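Local coordinates for protein Emp47p (form2) (Saccharomyces cerevisiae, PDB 2A6Z) that acts as a carbohydrate-binding cargo receptor, probably in the secretion of glycoproteins and in the export of Emp46p from the endoplasmic reticulum, at residues S8-S12 and L53-F57; N104-L110 and R123-G129; L111-N115 and M148-D152. All blocks are in the same frame, centred on the assembly; numbering follows the deposited sequence.

Overall arrangement
The three contacts show how a lectin sandwich changes its chemistry from one place to the next, although all reach the same antiparallel sheet. Contact 1 is partly buried and joins an N-terminal turn to strand 48-58 through one tyrosine, mostly by ring packing. Contacts 2 and 3 divide strand 108-113 between them and touch; their centres lie about 19 Å apart. Contact 2, also partly buried, is antiparallel strand pairing rich in backbone hydrogen bonds, with a tyrosine packed on an asparagine at one end. Contact 3 is the buried one: a loop leaving the sheet packs on the strand by a methyl-to-ring contact and on the residue after Asp113 through a water. Contacts 1 and 3 fall on opposite sides of the chain's centre.

Contact 1. Residues S8-S12 and L53-F57; sequences SSDYS and LKQGF
The turn bearing Tyr11 lies next to the break in strand 48-58, with no backbone pairing, the nearest CA atoms, those of Tyr11 and Leu53, being 6.9 Å apart. A single aromatic side chain spans this gap, and the contact is built around it. With CG set beside the backbone N and opposite the carbonyl carbon (chi1 -64°), the Tyr11 ring is laid against Leu53, Gly56 and Phe57, with Gln55 O at its edge, and its hydroxyl arrives at the backbone of Gly56. There OH donates to Gly56 O over 2.7 Å, tilted moderately from the carbonyl plane. Phe57 works on the ring face. Its CB sits 4.2 Å from the centroid of the Tyr11 ring, a CH-pi contact displaced toward the rim. Beyond it the Phe57 ring turns an edge toward the face of Tyr11 in a T-shaped pair, with planes 77° apart. Leu53 crosses the tyrosine at about a right angle: its CD1 lies at the ring edge, 4.0 Å from Tyr11 CD1, while the same methyl rests 3.6 Å from Tyr11 O. Its other methyl, CD2, approaches Asp10 O.

The turn itself is tied at Ser8 O, which takes the amide of Tyr11 on one face and Ser12 OG on the other. Ser12 OG is also bonded to Phe218 N, so the turn reaches strand 210-220 of the second sheet while Tyr11 leans on the first. Phe57 in turn stacks edge-to-face with Phe218 and Phe63, extending the aromatic packing to strands 210-220 and 63-72 of the other sheet.

The chemistry is thus lopsided: one short hydroxyl-to-carbonyl bond fixes the far end of the tyrosine, and carbon contacts hold the rest. Tyr11 O, buried under the leucine methyl, has no polar partner in the model, which suggests that the apolar packing may offset its burial.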
ATOM      1  N   SER A   8     -12.345  -9.729   7.871  1.00 10.18           N
ATOM      2  CA  SER A   8     -11.430 -10.233   8.866  1.00 10.88           C
ATOM      3  C   SER A   8     -11.003  -9.105   9.767  1.00 10.84           C
ATOM      4  O   SER A   8     -10.116  -8.313   9.379  1.00 13.22           O
ATOM      5  CB  SER A   8     -10.176 -10.835   8.204  1.00 14.48           C
ATOM      6  OG  SER A   8      -9.234 -11.088   9.242  1.00 21.60           O
ATOM      7  N   SER A   9     -11.594  -9.022  10.949  1.00 10.76           N
ATOM      8  CA  SER A   9     -11.262  -7.917  11.847  1.00 12.53           C
ATOM      9  C   SER A   9      -9.807  -7.938  12.205  1.00 10.01           C
ATOM     10  O   SER A   9      -9.231  -6.851  12.387  1.00 11.07           O
ATOM     11  CB  SER A   9     -12.172  -8.152  13.062  1.00 19.20           C
ATOM     12  OG  SER A   9     -11.751  -7.276  14.054  1.00 28.14           O
ATOM     13  N   ASP A  10      -9.221  -9.112  12.358  1.00  9.88           N
ATOM     14  CA  ASP A  10      -7.851  -9.201  12.808  1.00  9.05           C
ATOM     15  C   ASP A  10      -6.876  -8.512  11.889  1.00  8.28           C
ATOM     16  O   ASP A  10      -5.791  -8.046  12.336  1.00  9.25           O
ATOM     17  CB  ASP A  10      -7.410 -10.685  12.921  1.00 10.56           C
ATOM     18  CG  ASP A  10      -8.161 -11.375  14.064  1.00 11.02           C
ATOM     19  OD1 ASP A  10      -8.748 -10.725  14.947  1.00 13.02           O
ATOM     20  OD2 ASP A  10      -8.123 -12.596  14.012  1.00 14.72           O
ATOM     21  N   TYR A  11      -7.212  -8.416  10.585  1.00  8.13           N
ATOM     22  CA  TYR A  11      -6.297  -7.831   9.586  1.00  7.50           C
ATOM     23  C   TYR A  11      -6.825  -6.540   9.020  1.00  7.07           C
ATOM     24  O   TYR A  11      -6.360  -6.089   7.974  1.00  8.00           O
ATOM     25  CB  TYR A  11      -5.988  -8.884   8.506  1.00  8.20           C
ATOM     26  CG  TYR A  11      -5.241 -10.054   9.083  1.00  8.09           C
ATOM     27  CD1 TYR A  11      -3.931  -9.986   9.464  1.00 10.30           C
ATOM     28  CD2 TYR A  11      -5.891 -11.249   9.359  1.00 12.14           C
ATOM     29  CE1 TYR A  11      -3.243 -11.015  10.011  1.00 11.28           C
ATOM     30  CE2 TYR A  11      -5.205 -12.332   9.919  1.00 14.23           C
ATOM     31  CZ  TYR A  11      -3.883 -12.221  10.234  1.00 10.62           C
ATOM     32  OH  TYR A  11      -3.192 -13.270  10.821  1.00 13.21           O
ATOM     33  N   SER A  12      -7.807  -5.918   9.669  1.00  7.89           N
ATOM     34  CA  SER A  12      -8.430  -4.700   9.239  1.00  7.35           C
ATOM     35  C   SER A  12      -8.074  -3.527  10.146  1.00  7.35           C
ATOM     36  O   SER A  12      -7.675  -3.688  11.288  1.00  8.39           O
ATOM     37  CB  SER A  12      -9.960  -4.819   9.104  1.00  8.27           C
ATOM     38  OG  SER A  12     -10.296  -5.810   8.153  1.00  8.29           O
ATOM     39  N   LEU A  53       0.506  -4.165  10.050  1.00  7.45           N
ATOM     40  CA  LEU A  53      -0.122  -5.096  10.986  1.00  7.38           C
ATOM     41  C   LEU A  53       0.963  -5.738  11.856  1.00  8.27           C
ATOM     42  O   LEU A  53       2.028  -6.126  11.380  1.00  8.41           O
ATOM     43  CB  LEU A  53      -0.937  -6.155  10.226  1.00  8.12           C
ATOM     44  CG  LEU A  53      -2.315  -5.573   9.820  1.00  8.18           C
ATOM     45  CD1 LEU A  53      -2.844  -6.203   8.544  1.00  9.78           C
ATOM     46  CD2 LEU A  53      -3.321  -5.735  10.953  1.00  8.96           C
ATOM     47  N   LYS A  54       0.628  -5.867  13.173  1.00  9.05           N
ATOM     48  CA  LYS A  54       1.571  -6.529  14.072  1.00  9.37           C
ATOM     49  C   LYS A  54       1.737  -8.023  13.868  1.00  9.82           C
ATOM     50  O   LYS A  54       2.808  -8.570  14.196  1.00 11.27           O
ATOM     51  CB  LYS A  54       1.104  -6.281  15.519  1.00 11.04           C
ATOM     52  CG  LYS A  54       1.320  -4.863  15.967  1.00 12.52           C
ATOM     53  CD  LYS A  54       0.877  -4.743  17.419  1.00 14.34           C
ATOM     54  CE  LYS A  54       0.870  -3.333  17.965  1.00 15.02           C
ATOM     55  NZ  LYS A  54       0.316  -3.394  19.385  1.00 16.49           N
ATOM     56  N   GLN A  55       0.718  -8.705  13.362  1.00  9.25           N
ATOM     57  CA  GLN A  55       0.756 -10.159  13.155  1.00 10.80           C
ATOM     58  C   GLN A  55       0.788 -10.454  11.675  1.00  9.87           C
ATOM     59  O   GLN A  55       0.119  -9.779  10.846  1.00 10.60           O
ATOM     60  CB  GLN A  55      -0.436 -10.788  13.839  1.00 15.61           C
ATOM     61  CG  GLN A  55      -0.590 -10.529  15.330  1.00 28.33           C
ATOM     62  CD  GLN A  55       0.572 -10.546  16.277  1.00 37.39           C
ATOM     63  OE1 GLN A  55       0.829  -9.690  17.170  1.00 43.33           O
ATOM     64  NE2 GLN A  55       1.413 -11.567  16.162  1.00 53.47           N
ATOM     65  N   GLY A  56       1.511 -11.533  11.346  1.00 10.73           N
ATOM     66  CA  GLY A  56       1.486 -11.975   9.971  1.00 11.02           C
ATOM     67  C   GLY A  56       0.153 -12.617   9.602  1.00  9.21           C
ATOM     68  O   GLY A  56      -0.552 -13.070  10.462  1.00  9.68           O
ATOM     69  N   PHE A  57      -0.092 -12.655   8.287  1.00  9.20           N
ATOM     70  CA  PHE A  57      -1.240 -13.285   7.669  1.00  8.63           C
ATOM     71  C   PHE A  57      -0.755 -14.551   6.986  1.00  8.13           C
ATOM     72  O   PHE A  57       0.128 -14.501   6.123  1.00  8.75           O
ATOM     73  CB  PHE A  57      -1.886 -12.302   6.680  1.00  9.07           C
ATOM     74  CG  PHE A  57      -2.857 -12.974   5.715  1.00  9.80           C
ATOM     75  CD1 PHE A  57      -4.058 -13.512   6.104  1.00 14.21           C
ATOM     76  CD2 PHE A  57      -2.503 -13.115   4.362  1.00  9.99           C
ATOM     77  CE1 PHE A  57      -4.901 -14.139   5.169  1.00 15.13           C
ATOM     78  CE2 PHE A  57      -3.335 -13.680   3.418  1.00 12.22           C
ATOM     79  CZ  PHE A  57      -4.519 -14.220   3.831  1.00 12.39           C
TER

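Contact 2. Residues N104-L110 and R123-G129; sequences NYDGLQL and RGQLNDG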
ATOM      1  N   ASN A 104      14.421  -5.113  -0.524  1.00  9.85           N
ATOM      2  CA  ASN A 104      14.690  -6.507  -0.819  1.00 11.65           C
ATOM      3  C   ASN A 104      13.520  -7.360  -0.409  1.00 10.15           C
ATOM      4  O   ASN A 104      13.714  -8.415   0.176  1.00 12.72           O
ATOM      5  CB  ASN A 104      15.886  -6.855   0.103  1.00 17.38           C
ATOM      6  CG  ASN A 104      15.494  -6.649   1.603  1.00 28.10           C
ATOM      7  OD1 ASN A 104      14.662  -5.806   2.077  1.00 19.95           O
ATOM      8  ND2 ASN A 104      16.078  -7.482   2.494  1.00 45.28           N
ATOM      9  N   TYR A 105      12.310  -6.885  -0.711  1.00 10.51           N
ATOM     10  CA  TYR A 105      11.083  -7.636  -0.299  1.00  9.62           C
ATOM     11  C   TYR A 105      10.905  -8.897  -1.116  1.00  8.80           C
ATOM     12  O   TYR A 105      11.435  -9.026  -2.216  1.00  9.84           O
ATOM     13  CB  TYR A 105       9.891  -6.680  -0.445  1.00  8.67           C
ATOM     14  CG  TYR A 105       9.593  -6.300  -1.853  1.00  7.87           C
ATOM     15  CD1 TYR A 105       8.620  -6.950  -2.637  1.00  7.63           C
ATOM     16  CD2 TYR A 105      10.287  -5.220  -2.452  1.00  8.19           C
ATOM     17  CE1 TYR A 105       8.349  -6.587  -3.939  1.00  7.43           C
ATOM     18  CE2 TYR A 105      10.033  -4.848  -3.768  1.00  7.97           C
ATOM     19  CZ  TYR A 105       9.080  -5.520  -4.485  1.00  7.98           C
ATOM     20  OH  TYR A 105       8.797  -5.171  -5.803  1.00  8.35           O
ATOM     21  N   ASP A 106      10.077  -9.799  -0.557  1.00  9.07           N
ATOM     22  CA  ASP A 106       9.645 -11.025  -1.219  1.00  8.68           C
ATOM     23  C   ASP A 106       8.141 -11.016  -1.317  1.00  7.86           C
ATOM     24  O   ASP A 106       7.461 -11.339  -0.319  1.00  9.08           O
ATOM     25  CB  ASP A 106      10.119 -12.210  -0.345  1.00 11.14           C
ATOM     26  CG  ASP A 106       9.751 -13.548  -0.947  1.00 15.07           C
ATOM     27  OD1 ASP A 106       9.226 -13.566  -2.092  1.00 16.05           O
ATOM     28  OD2 ASP A 106       9.967 -14.554  -0.231  1.00 19.38           O
ATOM     29  N   GLY A 107       7.579 -10.569  -2.410  1.00  7.83           N
ATOM     30  CA  GLY A 107       6.167 -10.431  -2.546  1.00  7.56           C
ATOM     31  C   GLY A 107       5.830  -9.282  -3.515  1.00  6.87           C
ATOM     32  O   GLY A 107       6.469  -9.127  -4.561  1.00  7.51           O
ATOM     33  N   LEU A 108       4.802  -8.519  -3.152  1.00  6.73           N
ATOM     34  CA  LEU A 108       4.185  -7.499  -3.969  1.00  6.41           C
ATOM     35  C   LEU A 108       4.305  -6.118  -3.342  1.00  6.16           C
ATOM     36  O   LEU A 108       3.999  -5.916  -2.138  1.00  7.04           O
ATOM     37  CB  LEU A 108       2.678  -7.830  -4.106  1.00  6.49           C
ATOM     38  CG  LEU A 108       1.806  -6.809  -4.863  1.00  6.59           C
ATOM     39  CD1 LEU A 108       2.204  -6.767  -6.349  1.00  7.53           C
ATOM     40  CD2 LEU A 108       0.344  -7.168  -4.663  1.00  7.65           C
ATOM     41  N   GLN A 109       4.710  -5.145  -4.167  1.00  5.99           N
ATOM     42  CA  GLN A 109       4.639  -3.745  -3.839  1.00  5.87           C
ATOM     43  C   GLN A 109       3.663  -3.075  -4.824  1.00  5.65           C
ATOM     44  O   GLN A 109       3.800  -3.242  -6.038  1.00  6.60           O
ATOM     45  CB  GLN A 109       6.031  -3.103  -4.000  1.00  6.46           C
ATOM     46  CG  GLN A 109       6.055  -1.605  -3.723  1.00  7.48           C
ATOM     47  CD  GLN A 109       7.237  -0.877  -4.357  1.00  6.28           C
ATOM     48  OE1 GLN A 109       7.929  -1.383  -5.219  1.00  7.70           O
ATOM     49  NE2 GLN A 109       7.483   0.327  -3.904  1.00  7.68           N
ATOM     50  N   LEU A 110       2.733  -2.293  -4.290  1.00  5.35           N
ATOM     51  CA  LEU A 110       1.886  -1.416  -5.147  1.00  5.26           C
ATOM     52  C   LEU A 110       2.333   0.009  -4.856  1.00  5.47           C
ATOM     53  O   LEU A 110       2.223   0.463  -3.712  1.00  7.11           O
ATOM     54  CB  LEU A 110       0.402  -1.573  -4.825  1.00  6.07           C
ATOM     55  CG  LEU A 110      -0.145  -2.969  -5.030  1.00  6.17           C
ATOM     56  CD1 LEU A 110      -1.613  -3.042  -4.617  1.00  9.53           C
ATOM     57  CD2 LEU A 110      -0.021  -3.431  -6.475  1.00  6.65           C
ATOM     58  N   ARG A 123       1.260   1.286  -9.811  1.00  5.12           N
ATOM     59  CA  ARG A 123       2.089   0.275 -10.437  1.00  5.51           C
ATOM     60  C   ARG A 123       2.245  -0.923  -9.507  1.00  5.05           C
ATOM     61  O   ARG A 123       2.397  -0.782  -8.279  1.00  6.46           O
ATOM     62  CB  ARG A 123       3.494   0.835 -10.706  1.00  6.50           C
ATOM     63  CG  ARG A 123       3.505   1.855 -11.843  1.00  7.64           C
ATOM     64  CD  ARG A 123       4.787   2.713 -11.830  1.00  7.03           C
ATOM     65  NE  ARG A 123       4.739   3.646 -13.019  1.00  6.71           N
ATOM     66  CZ  ARG A 123       5.165   3.361 -14.227  1.00  7.28           C
ATOM     67  NH1 ARG A 123       5.706   2.165 -14.523  1.00  7.72           N
ATOM     68  NH2 ARG A 123       5.056   4.301 -15.184  1.00  7.84           N
ATOM     69  N   GLY A 124       2.289  -2.098 -10.114  1.00  5.57           N
ATOM     70  CA  GLY A 124       2.645  -3.341  -9.374  1.00  6.33           C
ATOM     71  C   GLY A 124       4.094  -3.700  -9.664  1.00  5.67           C
ATOM     72  O   GLY A 124       4.564  -3.679 -10.804  1.00  6.42           O
ATOM     73  N   GLN A 125       4.772  -4.062  -8.583  1.00  6.06           N
ATOM     74  CA  GLN A 125       6.155  -4.479  -8.623  1.00  6.22           C
ATOM     75  C   GLN A 125       6.295  -5.827  -7.853  1.00  6.53           C
ATOM     76  O   GLN A 125       5.606  -5.991  -6.821  1.00  6.86           O
ATOM     77  CB  GLN A 125       7.119  -3.474  -7.967  1.00  6.95           C
ATOM     78  CG  GLN A 125       6.850  -2.012  -8.328  1.00  7.50           C
ATOM     79  CD  GLN A 125       7.148  -1.532  -9.719  1.00  6.71           C
ATOM     80  OE1 GLN A 125       6.358  -0.783 -10.290  1.00  7.68           O
ATOM     81  NE2 GLN A 125       8.313  -1.910 -10.275  1.00  7.63           N
ATOM     82  N   LEU A 126       7.155  -6.697  -8.328  1.00  6.50           N
ATOM     83  CA  LEU A 126       7.393  -7.994  -7.650  1.00  7.24           C
ATOM     84  C   LEU A 126       8.882  -8.140  -7.394  1.00  7.41           C
ATOM     85  O   LEU A 126       9.714  -7.707  -8.171  1.00  9.04           O
ATOM     86  CB  LEU A 126       6.990  -9.154  -8.554  1.00  8.20           C
ATOM     87  CG  LEU A 126       5.492  -9.223  -8.832  1.00 10.49           C
ATOM     88  CD1 LEU A 126       5.241 -10.005 -10.100  1.00 13.79           C
ATOM     89  CD2 LEU A 126       4.740  -9.737  -7.583  1.00 10.93           C
ATOM     90  N   ASN A 127       9.188  -8.815  -6.285  1.00  8.29           N
ATOM     91  CA  ASN A 127      10.578  -9.222  -6.013  1.00  9.12           C
ATOM     92  C   ASN A 127      10.516 -10.486  -5.180  1.00  8.91           C
ATOM     93  O   ASN A 127       9.528 -10.753  -4.482  1.00  8.80           O
ATOM     94  CB  ASN A 127      11.301  -8.099  -5.285  1.00  9.11           C
ATOM     95  CG  ASN A 127      12.826  -8.320  -5.254  1.00  9.96           C
ATOM     96  OD1 ASN A 127      13.433  -8.622  -6.289  1.00 12.69           O
ATOM     97  ND2 ASN A 127      13.386  -8.130  -4.080  1.00 10.85           N
ATOM     98  N   ASP A 128      11.593 -11.273  -5.222  1.00 10.48           N
ATOM     99  CA  ASP A 128      11.609 -12.579  -4.568  1.00 11.12           C
ATOM    100  C   ASP A 128      12.503 -12.624  -3.338  1.00 11.70           C
ATOM    101  O   ASP A 128      12.832 -13.714  -2.842  1.00 14.15           O
ATOM    102  CB  ASP A 128      12.026 -13.694  -5.560  1.00 13.13           C
ATOM    103  CG  ASP A 128      13.424 -13.552  -6.084  1.00 14.08           C
ATOM    104  OD1 ASP A 128      14.177 -12.675  -5.547  1.00 14.29           O
ATOM    105  OD2 ASP A 128      13.835 -14.335  -6.966  1.00 21.10           O
ATOM    106  N   GLY A 129      12.963 -11.478  -2.875  1.00 11.65           N
ATOM    107  CA  GLY A 129      13.761 -11.412  -1.633  1.00 12.84           C
ATOM    108  C   GLY A 129      15.206 -11.748  -1.800  1.00 14.18           C
ATOM    109  O   GLY A 129      15.955 -11.667  -0.809  1.00 18.04           O
TER
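Tyr105 and Asn127 have contrasting first torsions: Tyr105 CG is wedged between its own N and carbonyl carbon (chi1 67°), folding the ring back over the neighbouring strand, whereas Asn127 CG is anti to its N (chi1 -167°), which directs the amide toward Tyr105 O. The strand backbone itself puts Asn127 CB over the ring face, 3.6 Å from the centroid of the Tyr105 ring, as a CH-pi contact. The amide turns away from the ring toward the tyrosine's own backbone, where ND2 donates to Tyr105 O over 2.8 Å; the bond lies in the carbonyl plane but is bent at the hydrogen. ND2 also donates to Lys131 O, so the amide is held twice. At the far end of the ring, Tyr105 OH presses on Gln125 CB at 3.2 Å, and Trp85 meets the tyrosine edge-to-face.

Backbone pairing does the rest. Gly107 and Asn127 form a hydrogen-bonded pair, with Gly107 N to Asn127 O 2.9 Å, and the chain turns a corner at this glycine. Two residues on, Gln109 and Gln125 pair again; the bond from Gln109 N to Gln125 O is almost straight at 174°. Their side chains run side by side on the face that also carries Asn127, with Gln109 OE1 against Gln125 CG at 3.4 Å. The amide ends are occupied elsewhere: Gln109 NE2 bonds to Ser83, and Gln125 reaches Ser142 and Ile138 O. The other face is apolar at its middle, where Leu108 CD1 meets Leu126 CD2 at 4.1 Å and Phe143 touches both leucines.

Alternating hydrogen-bonded and non-hydrogen-bonded pairs mark antiparallel pairing, and because strands 108-113 and 121-128 follow one another in the chain, they form a beta hairpin within a seven-stranded sheet of the legume-lectin-like beta sandwich.

Contact 3. Residues L111-N115 and M148-D152; sequences LVDNN and MGYQD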
ATOM      1  N   LEU A 111       2.819   0.679  -5.892  1.00  5.41           N
ATOM      2  CA  LEU A 111       3.377   2.025  -5.740  1.00  5.64           C
ATOM      3  C   LEU A 111       2.454   3.045  -6.400  1.00  5.07           C
ATOM      4  O   LEU A 111       2.149   2.904  -7.604  1.00  5.52           O
ATOM      5  CB  LEU A 111       4.755   2.107  -6.404  1.00  6.56           C
ATOM      6  CG  LEU A 111       5.388   3.511  -6.430  1.00  6.47           C
ATOM      7  CD1 LEU A 111       5.673   4.032  -5.028  1.00  6.99           C
ATOM      8  CD2 LEU A 111       6.687   3.444  -7.241  1.00  8.28           C
ATOM      9  N   VAL A 112       2.042   4.060  -5.656  1.00  5.31           N
ATOM     10  CA  VAL A 112       1.361   5.215  -6.207  1.00  5.38           C
ATOM     11  C   VAL A 112       2.347   6.378  -6.149  1.00  5.08           C
ATOM     12  O   VAL A 112       2.842   6.766  -5.092  1.00  5.83           O
ATOM     13  CB  VAL A 112       0.051   5.521  -5.453  1.00  6.21           C
ATOM     14  CG1 VAL A 112      -0.543   6.822  -5.946  1.00  6.81           C
ATOM     15  CG2 VAL A 112      -0.922   4.357  -5.584  1.00  6.74           C
ATOM     16  N   ASP A 113       2.660   6.920  -7.333  1.00  5.46           N
ATOM     17  CA  ASP A 113       3.628   8.029  -7.417  1.00  5.55           C
ATOM     18  C   ASP A 113       3.451   8.707  -8.742  1.00  5.38           C
ATOM     19  O   ASP A 113       2.626   8.325  -9.597  1.00  5.47           O
ATOM     20  CB  ASP A 113       5.072   7.599  -7.142  1.00  6.06           C
ATOM     21  CG  ASP A 113       5.821   7.208  -8.412  1.00  5.72           C
ATOM     22  OD1 ASP A 113       5.291   6.382  -9.188  1.00  6.39           O
ATOM     23  OD2 ASP A 113       6.919   7.789  -8.641  1.00  6.65           O
ATOM     24  N   ASN A 114       4.252   9.778  -8.966  1.00  5.57           N
ATOM     25  CA  ASN A 114       4.091  10.545 -10.194  1.00  6.06           C
ATOM     26  C   ASN A 114       5.443  10.860 -10.849  1.00  5.99           C
ATOM     27  O   ASN A 114       5.479  11.713 -11.744  1.00  7.00           O
ATOM     28  CB  ASN A 114       3.263  11.797  -9.983  1.00  6.68           C
ATOM     29  CG  ASN A 114       3.955  12.892  -9.201  1.00  7.33           C
ATOM     30  OD1 ASN A 114       5.136  12.804  -8.915  1.00  6.62           O
ATOM     31  ND2 ASN A 114       3.169  13.899  -8.838  1.00 11.37           N
ATOM     32  N   ASN A 115       6.526  10.241 -10.396  1.00  5.90           N
ATOM     33  CA  ASN A 115       7.867  10.574 -10.893  1.00  6.78           C
ATOM     34  C   ASN A 115       8.298   9.776 -12.114  1.00  6.06           C
ATOM     35  O   ASN A 115       9.418  10.009 -12.584  1.00  7.53           O
ATOM     36  CB  ASN A 115       8.885  10.395  -9.753  1.00  7.54           C
ATOM     37  CG  ASN A 115      10.092  11.332  -9.920  1.00  8.56           C
ATOM     38  OD1 ASN A 115       9.975  12.456 -10.413  1.00  9.45           O
ATOM     39  ND2 ASN A 115      11.216  10.847  -9.473  1.00 11.91           N
ATOM     40  N   MET A 148      -3.362   6.860 -12.632  1.00  5.41           N
ATOM     41  CA  MET A 148      -4.166   7.112 -11.452  1.00  6.14           C
ATOM     42  C   MET A 148      -3.825   8.487 -10.897  1.00  6.77           C
ATOM     43  O   MET A 148      -2.749   8.696 -10.345  1.00  7.30           O
ATOM     44  CB  MET A 148      -3.905   6.056 -10.367  1.00  6.77           C
ATOM     45  CG  MET A 148      -4.904   6.332  -9.240  1.00  8.60           C
ATOM     46  SD  MET A 148      -4.402   5.393  -7.734  0.61  5.83           S
ATOM     47  CE  MET A 148      -5.532   6.121  -6.559  0.61  9.38           C
ATOM     48  N   GLY A 149      -4.771   9.433 -11.034  1.00  7.82           N
ATOM     49  CA  GLY A 149      -4.540  10.736 -10.403  1.00  8.39           C
ATOM     50  C   GLY A 149      -4.834  10.610  -8.882  1.00  7.62           C
ATOM     51  O   GLY A 149      -5.803   9.980  -8.450  1.00 10.12           O
ATOM     52  N   TYR A 150      -3.978  11.190  -8.076  1.00  7.63           N
ATOM     53  CA  TYR A 150      -4.110  11.085  -6.611  1.00  7.72           C
ATOM     54  C   TYR A 150      -3.795  12.376  -5.881  1.00  7.50           C
ATOM     55  O   TYR A 150      -4.170  12.521  -4.719  1.00  8.33           O
ATOM     56  CB  TYR A 150      -3.283   9.898  -6.025  1.00  7.91           C
ATOM     57  CG  TYR A 150      -1.821  10.154  -6.257  1.00  7.11           C
ATOM     58  CD1 TYR A 150      -1.024  10.769  -5.264  1.00  7.09           C
ATOM     59  CD2 TYR A 150      -1.190   9.805  -7.470  1.00  6.84           C
ATOM     60  CE1 TYR A 150       0.303  11.029  -5.450  1.00  6.52           C
ATOM     61  CE2 TYR A 150       0.161  10.099  -7.639  1.00  7.20           C
ATOM     62  CZ  TYR A 150       0.922  10.692  -6.648  1.00  6.62           C
ATOM     63  OH  TYR A 150       2.219  10.964  -6.911  1.00  7.12           O
ATOM     64  N   GLN A 151      -3.020  13.306  -6.451  1.00  7.86           N
ATOM     65  CA  GLN A 151      -2.561  14.429  -5.635  1.00  7.57           C
ATOM     66  C   GLN A 151      -3.658  15.432  -5.431  1.00  7.82           C
ATOM     67  O   GLN A 151      -4.531  15.610  -6.282  1.00  8.68           O
ATOM     68  CB  GLN A 151      -1.397  15.234  -6.307  1.00  8.62           C
ATOM     69  CG  GLN A 151      -0.091  14.444  -6.262  1.00  8.69           C
ATOM     70  CD  GLN A 151       1.038  15.360  -6.662  1.00  8.37           C
ATOM     71  OE1 GLN A 151       0.929  16.104  -7.619  1.00  8.31           O
ATOM     72  NE2 GLN A 151       2.137  15.309  -5.930  1.00  8.74           N
ATOM     73  N   ASP A 152      -3.560  16.119  -4.296  1.00  8.01           N
ATOM     74  CA  ASP A 152      -4.318  17.346  -4.083  1.00  9.45           C
ATOM     75  C   ASP A 152      -5.818  17.107  -4.195  1.00  9.03           C
ATOM     76  O   ASP A 152      -6.569  17.909  -4.765  1.00 11.01           O
ATOM     77  CB  ASP A 152      -3.809  18.426  -5.071  1.00 11.24           C
ATOM     78  CG  ASP A 152      -4.292  19.816  -4.773  1.00 14.88           C
ATOM     79  OD1 ASP A 152      -4.450  20.593  -5.755  1.00 21.84           O
ATOM     80  OD2 ASP A 152      -4.526  20.176  -3.594  1.00 20.68           O
TER
HETATM   81  O   HOH W   1       0.315  14.392  -9.704  1.00  9.87           O
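Where the loop after strand 144-147 leaves one sheet of the beta sandwich for the other, Tyr150 packs a ring face on Val112 of strand 108-113 and brings its hydroxyl to Asn114, among the residues that follow. Val112 CG1 stands over that face, 3.6 Å from the centroid of the Tyr150 ring and shifted toward the rim, a CH-pi contact made by one methyl branch; its nearest ring atom is Tyr150 CD2, at 3.4 Å. Chi1 of 173° sets CG1 anti to the valine N, turned to the ring. The two side chains slide past each other in opposite directions. Farther along the ring, the tyrosine hydroxyl sits against the backbone: Tyr150 OH is 3.2 Å from Asp113 C and 3.3 Å from Asn114 CB. It lies close to Asn114 N as well, but at an angle too poor for a hydrogen bond.

In this legume-lectin-like sandwich the 148-152 loop carries the chain from strand 144-147 of one sheet to strand 153-164 of the other, and a second link, from strand 63-72 to strand 81-88, passes nearby with Gly76 and Thr78. Asn114 faces both links. Its OD1 accepts from Thr78 N, its ND2 donates to Gly76 O, and ND2 also gives a 3.0 Å bond to a water molecule. The same water donates to Gln151 OE1 over 2.8 Å, bridging two amides whose planes stand 75° apart. Gln151 OE1 takes a further bond from Gly76 N. Back on the first segment, Asp113 OD2 receives Asn115 N at 3.0 Å from above the carboxylate plane, an Asx turn, and Tyr139 OH bonds to the same oxygen.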